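Local atomic coordinates of regulatory protein of LacI family (Chloroflexus aggregans, PDB entry 3BBL), a protein that probably regulates transcription as a LacI-family DNA-binding repressor or activator whose periplasmic-binding-protein-like domain senses a small effector molecule. Residues W133-R138 with I163-G168. Residues are numbered along the deposited sequence; the frame is centred on the assembly and turned at random.
Sequences WPEDSR and ILRGEG
Arg165 crosses from the end of strand 163-165 to Trp133 and donates the one direct hydrogen bond between 133-138 and 163-168. Arg165 NH1 lies 2.8 Å from Trp133 O, nearly in line with the C=O, though the angle at the hydrogen is a bent 136°. The extended chain runs alongside Trp133 O, and the turn at the last torsion (-80°) brings NH1 onto it. A water in the guanidinium plane accepts a weak bond from Arg165 NH1.

Charge adds little directional grip. Glu135 OE2 stays 4.3 Å from Arg165 NE, well out of plane, so the attraction is probably a loose electrostatic one.

Close packing centres on Gly166 O. Trp133 CA makes a CH···O contact with it at 3.5 Å, and Trp133 CD1 and Pro134 CD also touch it. Trp133 NE1 packs 3.6 Å from Gly168 CA. Glu135 CG sits over one guanidinium face, 3.9 Å from Arg165 CZ.

A leucine in place of Arg165 would probably leave Trp133 O without this donor and Glu135 without its nearby positive charge.

The contact joins the loop after strand 128-132 to edge strand 163-165 and the loop after it. Its polar hold is modest, so packing around Gly166 O probably carries much of the junction, at the cost of burying Trp133 NE1 without a partner.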
ATOM      1  N   TRP A 133       5.772  18.061  10.947  1.00 24.79           N
ATOM      2  CA  TRP A 133       5.648  17.111  12.045  1.00 25.85           C
ATOM      3  C   TRP A 133       6.302  17.624  13.327  1.00 27.53           C
ATOM      4  O   TRP A 133       6.968  18.656  13.322  1.00 25.76           O
ATOM      5  CB  TRP A 133       6.285  15.774  11.640  1.00 24.44           C
ATOM      6  CG  TRP A 133       5.631  15.107  10.479  1.00 24.07           C
ATOM      7  CD1 TRP A 133       4.373  15.330  10.010  1.00 23.77           C
ATOM      8  CD2 TRP A 133       6.183  14.062   9.663  1.00 25.07           C
ATOM      9  NE1 TRP A 133       4.102  14.495   8.955  1.00 24.33           N
ATOM     10  CE2 TRP A 133       5.195  13.705   8.720  1.00 23.73           C
ATOM     11  CE3 TRP A 133       7.414  13.394   9.642  1.00 24.26           C
ATOM     12  CZ2 TRP A 133       5.399  12.705   7.760  1.00 24.02           C
ATOM     13  CZ3 TRP A 133       7.616  12.399   8.686  1.00 25.84           C
ATOM     14  CH2 TRP A 133       6.612  12.066   7.759  1.00 23.75           C
ATOM     15  N   PRO A 134       6.122  16.898  14.445  1.00 30.44           N
ATOM     16  CA  PRO A 134       6.708  17.297  15.731  1.00 32.15           C
ATOM     17  C   PRO A 134       8.225  17.415  15.663  1.00 34.12           C
ATOM     18  O   PRO A 134       8.856  16.843  14.778  1.00 32.64           O
ATOM     19  CB  PRO A 134       6.250  16.188  16.672  1.00 31.54           C
ATOM     20  CG  PRO A 134       4.935  15.790  16.099  1.00 31.04           C
ATOM     21  CD  PRO A 134       5.238  15.731  14.623  1.00 29.25           C
ATOM     22  N   GLU A 135       8.801  18.144  16.617  1.00 38.17           N
ATOM     23  CA  GLU A 135      10.246  18.379  16.666  1.00 42.11           C
ATOM     24  C   GLU A 135      11.099  17.146  16.935  1.00 42.64           C
ATOM     25  O   GLU A 135      12.288  17.132  16.609  1.00 42.66           O
ATOM     26  CB  GLU A 135      10.572  19.433  17.723  1.00 45.88           C
ATOM     27  CG  GLU A 135       9.688  20.664  17.676  1.00 51.41           C
ATOM     28  CD  GLU A 135      10.173  21.750  18.613  1.00 55.38           C
ATOM     29  OE1 GLU A 135      10.432  21.443  19.798  1.00 57.48           O
ATOM     30  OE2 GLU A 135      10.293  22.910  18.165  1.00 57.64           O
ATOM     31  N   ASP A 136      10.506  16.118  17.529  1.00 42.57           N
ATOM     32  CA  ASP A 136      11.256  14.907  17.825  1.00 44.40           C
ATOM     33  C   ASP A 136      11.341  13.957  16.637  1.00 43.22           C
ATOM     34  O   ASP A 136      11.819  12.835  16.766  1.00 45.02           O
ATOM     35  CB  ASP A 136      10.650  14.188  19.034  1.00 47.05           C
ATOM     36  CG  ASP A 136       9.214  13.765  18.806  1.00 51.70           C
ATOM     37  OD1 ASP A 136       8.562  13.328  19.781  1.00 54.26           O
ATOM     38  OD2 ASP A 136       8.732  13.864  17.656  1.00 53.82           O
ATOM     39  N   SER A 137      10.877  14.408  15.478  1.00 40.89           N
ATOM     40  CA  SER A 137      10.918  13.587  14.275  1.00 37.72           C
ATOM     41  C   SER A 137      12.144  13.921  13.419  1.00 36.49           C
ATOM     42  O   SER A 137      12.265  15.018  12.882  1.00 34.45           O
ATOM     43  CB  SER A 137       9.641  13.788  13.458  1.00 36.47           C
ATOM     44  OG  SER A 137       9.750  13.163  12.193  1.00 36.38           O
ATOM     45  N   ARG A 138      13.055  12.960  13.305  1.00 35.15           N
ATOM     46  CA  ARG A 138      14.272  13.139  12.523  1.00 34.34           C
ATOM     47  C   ARG A 138      13.930  13.410  11.062  1.00 33.05           C
ATOM     48  O   ARG A 138      14.435  14.364  10.469  1.00 31.75           O
ATOM     49  CB  ARG A 138      15.158  11.894  12.651  1.00 34.96           C
ATOM     50  CG  ARG A 138      16.541  12.013  12.027  1.00 36.42           C
ATOM     51  CD  ARG A 138      16.593  11.348  10.662  1.00 41.62           C
ATOM     52  NE  ARG A 138      16.027   9.998  10.692  1.00 44.47           N
ATOM     53  CZ  ARG A 138      15.865   9.230   9.620  1.00 44.31           C
ATOM     54  NH1 ARG A 138      16.228   9.669   8.424  1.00 45.57           N
ATOM     55  NH2 ARG A 138      15.325   8.027   9.740  1.00 44.55           N
ATOM     56  N   ILE A 163       3.880  27.642   9.883  1.00 22.93           N
ATOM     57  CA  ILE A 163       4.535  26.372  10.143  1.00 23.33           C
ATOM     58  C   ILE A 163       3.728  25.664  11.205  1.00 23.31           C
ATOM     59  O   ILE A 163       3.849  25.963  12.383  1.00 24.88           O
ATOM     60  CB  ILE A 163       5.984  26.582  10.634  1.00 23.27           C
ATOM     61  CG1 ILE A 163       6.778  27.330   9.569  1.00 22.00           C
ATOM     62  CG2 ILE A 163       6.647  25.241  10.922  1.00 22.42           C
ATOM     63  CD1 ILE A 163       8.204  27.625   9.964  1.00 23.35           C
ATOM     64  N   LEU A 164       2.893  24.728  10.782  1.00 23.08           N
ATOM     65  CA  LEU A 164       2.047  24.001  11.717  1.00 24.05           C
ATOM     66  C   LEU A 164       2.554  22.569  11.881  1.00 24.74           C
ATOM     67  O   LEU A 164       2.708  21.839  10.907  1.00 24.99           O
ATOM     68  CB  LEU A 164       0.599  24.018  11.212  1.00 22.96           C
ATOM     69  CG  LEU A 164       0.093  25.398  10.755  1.00 24.25           C
ATOM     70  CD1 LEU A 164      -1.348  25.292  10.315  1.00 24.51           C
ATOM     71  CD2 LEU A 164       0.215  26.414  11.885  1.00 23.68           C
ATOM     72  N   ARG A 165       2.823  22.180  13.122  1.00 25.84           N
ATOM     73  CA  ARG A 165       3.335  20.849  13.425  1.00 24.81           C
ATOM     74  C   ARG A 165       2.272  19.941  14.019  1.00 25.58           C
ATOM     75  O   ARG A 165       1.494  20.357  14.872  1.00 24.73           O
ATOM     76  CB  ARG A 165       4.498  20.962  14.404  1.00 25.84           C
ATOM     77  CG  ARG A 165       5.694  21.726  13.884  1.00 26.60           C
ATOM     78  CD  ARG A 165       6.654  21.958  15.032  1.00 30.55           C
ATOM     79  NE  ARG A 165       7.907  22.588  14.637  1.00 30.24           N
ATOM     80  CZ  ARG A 165       8.927  21.944  14.088  1.00 31.91           C
ATOM     81  NH1 ARG A 165       8.849  20.638  13.854  1.00 29.28           N
ATOM     82  NH2 ARG A 165      10.035  22.610  13.793  1.00 32.08           N
ATOM     83  N   GLY A 166       2.261  18.690  13.574  1.00 25.65           N
ATOM     84  CA  GLY A 166       1.288  17.733  14.058  1.00 24.84           C
ATOM     85  C   GLY A 166       1.456  16.370  13.409  1.00 26.85           C
ATOM     86  O   GLY A 166       2.381  16.145  12.622  1.00 25.70           O
ATOM     87  N   GLU A 167       0.558  15.452  13.745  1.00 27.92           N
ATOM     88  CA  GLU A 167       0.596  14.108  13.189  1.00 29.44           C
ATOM     89  C   GLU A 167       0.277  14.099  11.696  1.00 28.52           C
ATOM     90  O   GLU A 167      -0.596  14.833  11.226  1.00 28.20           O
ATOM     91  CB  GLU A 167      -0.400  13.218  13.924  1.00 33.14           C
ATOM     92  CG  GLU A 167      -0.123  13.119  15.407  1.00 40.17           C
ATOM     93  CD  GLU A 167       1.255  12.550  15.696  1.00 45.53           C
ATOM     94  OE1 GLU A 167       1.868  12.957  16.711  1.00 48.26           O
ATOM     95  OE2 GLU A 167       1.724  11.691  14.910  1.00 48.41           O
ATOM     96  N   GLY A 168       0.980  13.251  10.958  1.00 26.86           N
ATOM     97  CA  GLY A 168       0.764  13.164   9.529  1.00 24.58           C
ATOM     98  C   GLY A 168      -0.508  12.454   9.130  1.00 22.83           C
ATOM     99  O   GLY A 168      -0.457  11.469   8.418  1.00 23.42           O
TER
HETATM  100  O   HOH W   1      10.024  17.844  12.783  1.00 28.33           O